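Side-chain contact in DUF1254 domain-containing protein (PDB 3U07), which is of unknown function but carries a signal sequence and DUF1254 and DUF1214 family regions, and is probably exported from the cytoplasm: residues G229-Q234 and G285-L290. The protein carries 2 engineered substitutions. Sequence-based numbering, arbitrary orientation.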
ATOM      1  N   GLY A 229      -8.138 -19.163  -8.594  1.00 18.53           N
ATOM      2  CA  GLY A 229      -9.406 -19.765  -9.017  1.00 21.97           C
ATOM      3  C   GLY A 229     -10.079 -20.416  -7.820  1.00 25.49           C
ATOM      4  O   GLY A 229     -11.318 -20.339  -7.608  1.00 27.94           O
ATOM      5  N   ASN A 230      -9.241 -21.051  -7.043  1.00 24.35           N
ATOM      6  CA  ASN A 230      -9.698 -21.725  -5.854  1.00 26.85           C
ATOM      7  C   ASN A 230      -9.976 -20.724  -4.710  1.00 21.69           C
ATOM      8  O   ASN A 230     -10.989 -20.845  -4.017  1.00 25.79           O
ATOM      9  CB  ASN A 230      -8.632 -22.700  -5.484  1.00 34.50           C
ATOM     10  CG  ASN A 230      -8.572 -23.865  -6.454  1.00 71.88           C
ATOM     11  OD1 ASN A 230      -9.584 -24.226  -7.060  1.00 88.12           O
ATOM     12  ND2 ASN A 230      -7.405 -24.494  -6.568  1.00 83.43           N
ATOM     13  N   ALA A 231      -9.089 -19.768  -4.484  1.00 19.86           N
ATOM     14  CA  ALA A 231      -9.369 -18.845  -3.394  1.00 23.85           C
ATOM     15  C   ALA A 231     -10.611 -17.950  -3.673  1.00 23.95           C
ATOM     16  O   ALA A 231     -11.252 -17.454  -2.743  1.00 23.24           O
ATOM     17  CB  ALA A 231      -8.175 -18.007  -3.123  1.00 20.75           C
ATOM     18  N   ASP A 232     -10.936 -17.726  -4.946  1.00 22.48           N
ATOM     19  CA  ASP A 232     -12.072 -16.867  -5.307  1.00 23.65           C
ATOM     20  C   ASP A 232     -13.280 -17.640  -5.806  1.00 25.15           C
ATOM     21  O   ASP A 232     -14.175 -17.062  -6.424  1.00 21.03           O
ATOM     22  CB  ASP A 232     -11.683 -15.878  -6.410  1.00 24.64           C
ATOM     23  CG  ASP A 232     -10.746 -14.796  -5.934  1.00 24.94           C
ATOM     24  OD1 ASP A 232     -10.538 -14.672  -4.708  1.00 23.84           O
ATOM     25  OD2 ASP A 232     -10.222 -14.056  -6.796  1.00 22.40           O
ATOM     26  N   LYS A 233     -13.314 -18.938  -5.542  1.00 22.39           N
ATOM     27  CA  LYS A 233     -14.405 -19.778  -6.010  1.00 26.83           C
ATOM     28  C   LYS A 233     -15.794 -19.210  -5.761  1.00 28.85           C
ATOM     29  O   LYS A 233     -16.649 -19.252  -6.644  1.00 24.86           O
ATOM     30  CB  LYS A 233     -14.300 -21.175  -5.391  1.00 35.67           C
ATOM     31  CG  LYS A 233     -15.380 -22.126  -5.872  1.00 41.17           C
ATOM     32  CD  LYS A 233     -15.173 -23.537  -5.349  1.00 49.29           C
ATOM     33  CE  LYS A 233     -16.391 -24.402  -5.645  1.00 48.91           C
ATOM     34  NZ  LYS A 233     -16.740 -24.402  -7.093  1.00 48.92           N
ATOM     35  N   GLN A 234     -16.024 -18.677  -4.568  1.00 26.62           N
ATOM     36  CA  GLN A 234     -17.335 -18.121  -4.254  1.00 32.56           C
ATOM     37  C   GLN A 234     -17.721 -17.041  -5.263  1.00 38.52           C
ATOM     38  O   GLN A 234     -18.883 -16.928  -5.651  1.00 44.57           O
ATOM     39  CB  GLN A 234     -17.361 -17.548  -2.830  1.00 38.31           C
ATOM     40  CG  GLN A 234     -16.414 -16.388  -2.601  1.00 48.03           C
ATOM     41  CD  GLN A 234     -14.988 -16.829  -2.319  1.00 50.30           C
ATOM     42  OE1 GLN A 234     -14.583 -17.943  -2.659  1.00 49.26           O
ATOM     43  NE2 GLN A 234     -14.213 -15.943  -1.704  1.00 44.81           N
ATOM     44  N   GLY A 285      -7.067  -4.850   3.202  1.00 17.80           N
ATOM     45  CA  GLY A 285      -6.940  -5.933   4.159  1.00 12.26           C
ATOM     46  C   GLY A 285      -6.404  -7.225   3.566  1.00 14.59           C
ATOM     47  O   GLY A 285      -5.775  -7.233   2.503  1.00 18.30           O
ATOM     48  N   THR A 286      -6.672  -8.323   4.260  1.00 22.09           N
ATOM     49  CA  THR A 286      -6.206  -9.639   3.852  1.00 21.25           C
ATOM     50  C   THR A 286      -7.388 -10.475   3.398  1.00 20.76           C
ATOM     51  O   THR A 286      -8.543 -10.064   3.531  1.00 20.84           O
ATOM     52  CB  THR A 286      -5.570 -10.369   5.042  1.00 20.85           C
ATOM     53  OG1 THR A 286      -6.602 -10.703   5.985  1.00 20.14           O
ATOM     54  CG2 THR A 286      -4.540  -9.476   5.740  1.00 19.61           C
ATOM     55  N   ARG A 287      -7.116 -11.658   2.855  1.00 15.36           N
ATOM     56  CA  ARG A 287      -8.223 -12.529   2.444  1.00 20.75           C
ATOM     57  C   ARG A 287      -8.967 -12.989   3.710  1.00 22.21           C
ATOM     58  O   ARG A 287     -10.167 -13.307   3.631  1.00 22.06           O
ATOM     59  CB  ARG A 287      -7.705 -13.752   1.691  1.00 20.57           C
ATOM     60  CG  ARG A 287      -7.193 -13.397   0.301  1.00 21.28           C
ATOM     61  CD  ARG A 287      -6.758 -14.589  -0.535  1.00 28.37           C
ATOM     62  NE  ARG A 287      -6.251 -14.162  -1.837  1.00 25.75           N
ATOM     63  CZ  ARG A 287      -7.004 -13.877  -2.898  1.00 24.65           C
ATOM     64  NH1 ARG A 287      -8.327 -13.974  -2.837  1.00 24.77           N
ATOM     65  NH2 ARG A 287      -6.424 -13.488  -4.025  1.00 20.42           N
ATOM     66  N   ASP A 288      -8.324 -13.018   4.860  1.00 22.26           N
ATOM     67  CA  ASP A 288      -9.116 -13.462   5.981  1.00 25.56           C
ATOM     68  C   ASP A 288     -10.167 -12.443   6.414  1.00 17.60           C
ATOM     69  O   ASP A 288     -11.191 -12.802   6.989  1.00 23.40           O
ATOM     70  CB  ASP A 288      -8.218 -13.805   7.126  1.00 35.55           C
ATOM     71  CG  ASP A 288      -7.857 -15.269   7.144  1.00 52.99           C
ATOM     72  OD1 ASP A 288      -8.787 -16.099   7.086  1.00 59.92           O
ATOM     73  OD2 ASP A 288      -6.653 -15.593   7.247  1.00 59.26           O
ATOM     74  N   THR A 289      -9.902 -11.167   6.160  1.00 16.27           N
ATOM     75  CA  THR A 289     -10.839 -10.127   6.582  1.00 19.30           C
ATOM     76  C   THR A 289     -11.664  -9.563   5.442  1.00 19.62           C
ATOM     77  O   THR A 289     -12.725  -9.005   5.670  1.00 22.52           O
ATOM     78  CB  THR A 289     -10.116  -8.949   7.283  1.00 20.39           C
ATOM     79  OG1 THR A 289      -9.137  -8.392   6.397  1.00 23.33           O
ATOM     80  CG2 THR A 289      -9.438  -9.414   8.564  1.00 20.18           C
ATOM     81  N   LEU A 290     -11.196  -9.701   4.209  1.00 16.53           N
ATOM     82  CA  LEU A 290     -11.972  -9.159   3.099  1.00 16.83           C
ATOM     83  C   LEU A 290     -12.314 -10.163   2.003  1.00 22.39           C
ATOM     84  O   LEU A 290     -13.028  -9.835   1.057  1.00 20.47           O
ATOM     85  CB  LEU A 290     -11.245  -7.948   2.504  1.00 18.15           C
ATOM     86  CG  LEU A 290     -11.127  -6.732   3.428  1.00 20.89           C
ATOM     87  CD1 LEU A 290     -10.180  -5.710   2.816  1.00 17.36           C
ATOM     88  CD2 LEU A 290     -12.508  -6.120   3.657  1.00 17.93           C
TER
HETATM   89  O   HOH W   1      -9.948 -15.154  -0.778  1.00 29.74           O
HETATM   90  O   HOH W   2      -8.534 -12.249  -6.036  1.00 18.08           O
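R287 reaches from the short helix 287-290 to the carboxylate of D232, in the break between helix 228-231 and helix 233-239, and this salt bridge carries the contact. NH1 of R287 donates to OD1 of D232 at 3.0 Å, a bent bond with an angle of 136° at the hydrogen. NH1 comes to the syn side of OD1 but out of the carboxylate plane, and OD1 is likewise tilted from the guanidinium plane; the two planes are turned 48° apart, so this is a single-pronged bridge, not the flat two-bond pairing of a bidentate one. The chain of R287 is extended from CG to NE, which carries the guanidinium across the gap; the two side chains cross at about a right angle.

Two waters widen the polar link. Water 1 lies at the guanidinium edge, accepts from NH1 of R287 at 2.9 Å and donates to the carbonyl O of A231 at 3.3 Å. Water 2 accepts from NH2 of R287 and donates to OD2 of D232 at 2.6 Å, so the second carboxylate oxygen is tied to the arginine indirectly.

The other direct touch is van der Waals: CB of A231 lies over one face of the guanidinium, toward its rim, 4.0 Å from NH1 of R287.

On the arginine side, T286 and T289 form a capping box. T286 N donates to OG1 of T289 at 3.3 Å, and OG1 of T286 accepts weak bonds from the backbone N of D288 and of T289, capping the start of the short helix that bears R287.

Both charged groups have further partners: OD2 of D232 bonds Y36 of helix 26-52, and NE of R287 forms a salt bridge with D115 of strand 109-115. R287 thus links the helical region to a sheet strand, and its positive charge, shared between two carboxylates, probably helps keep the buried D232 ionised.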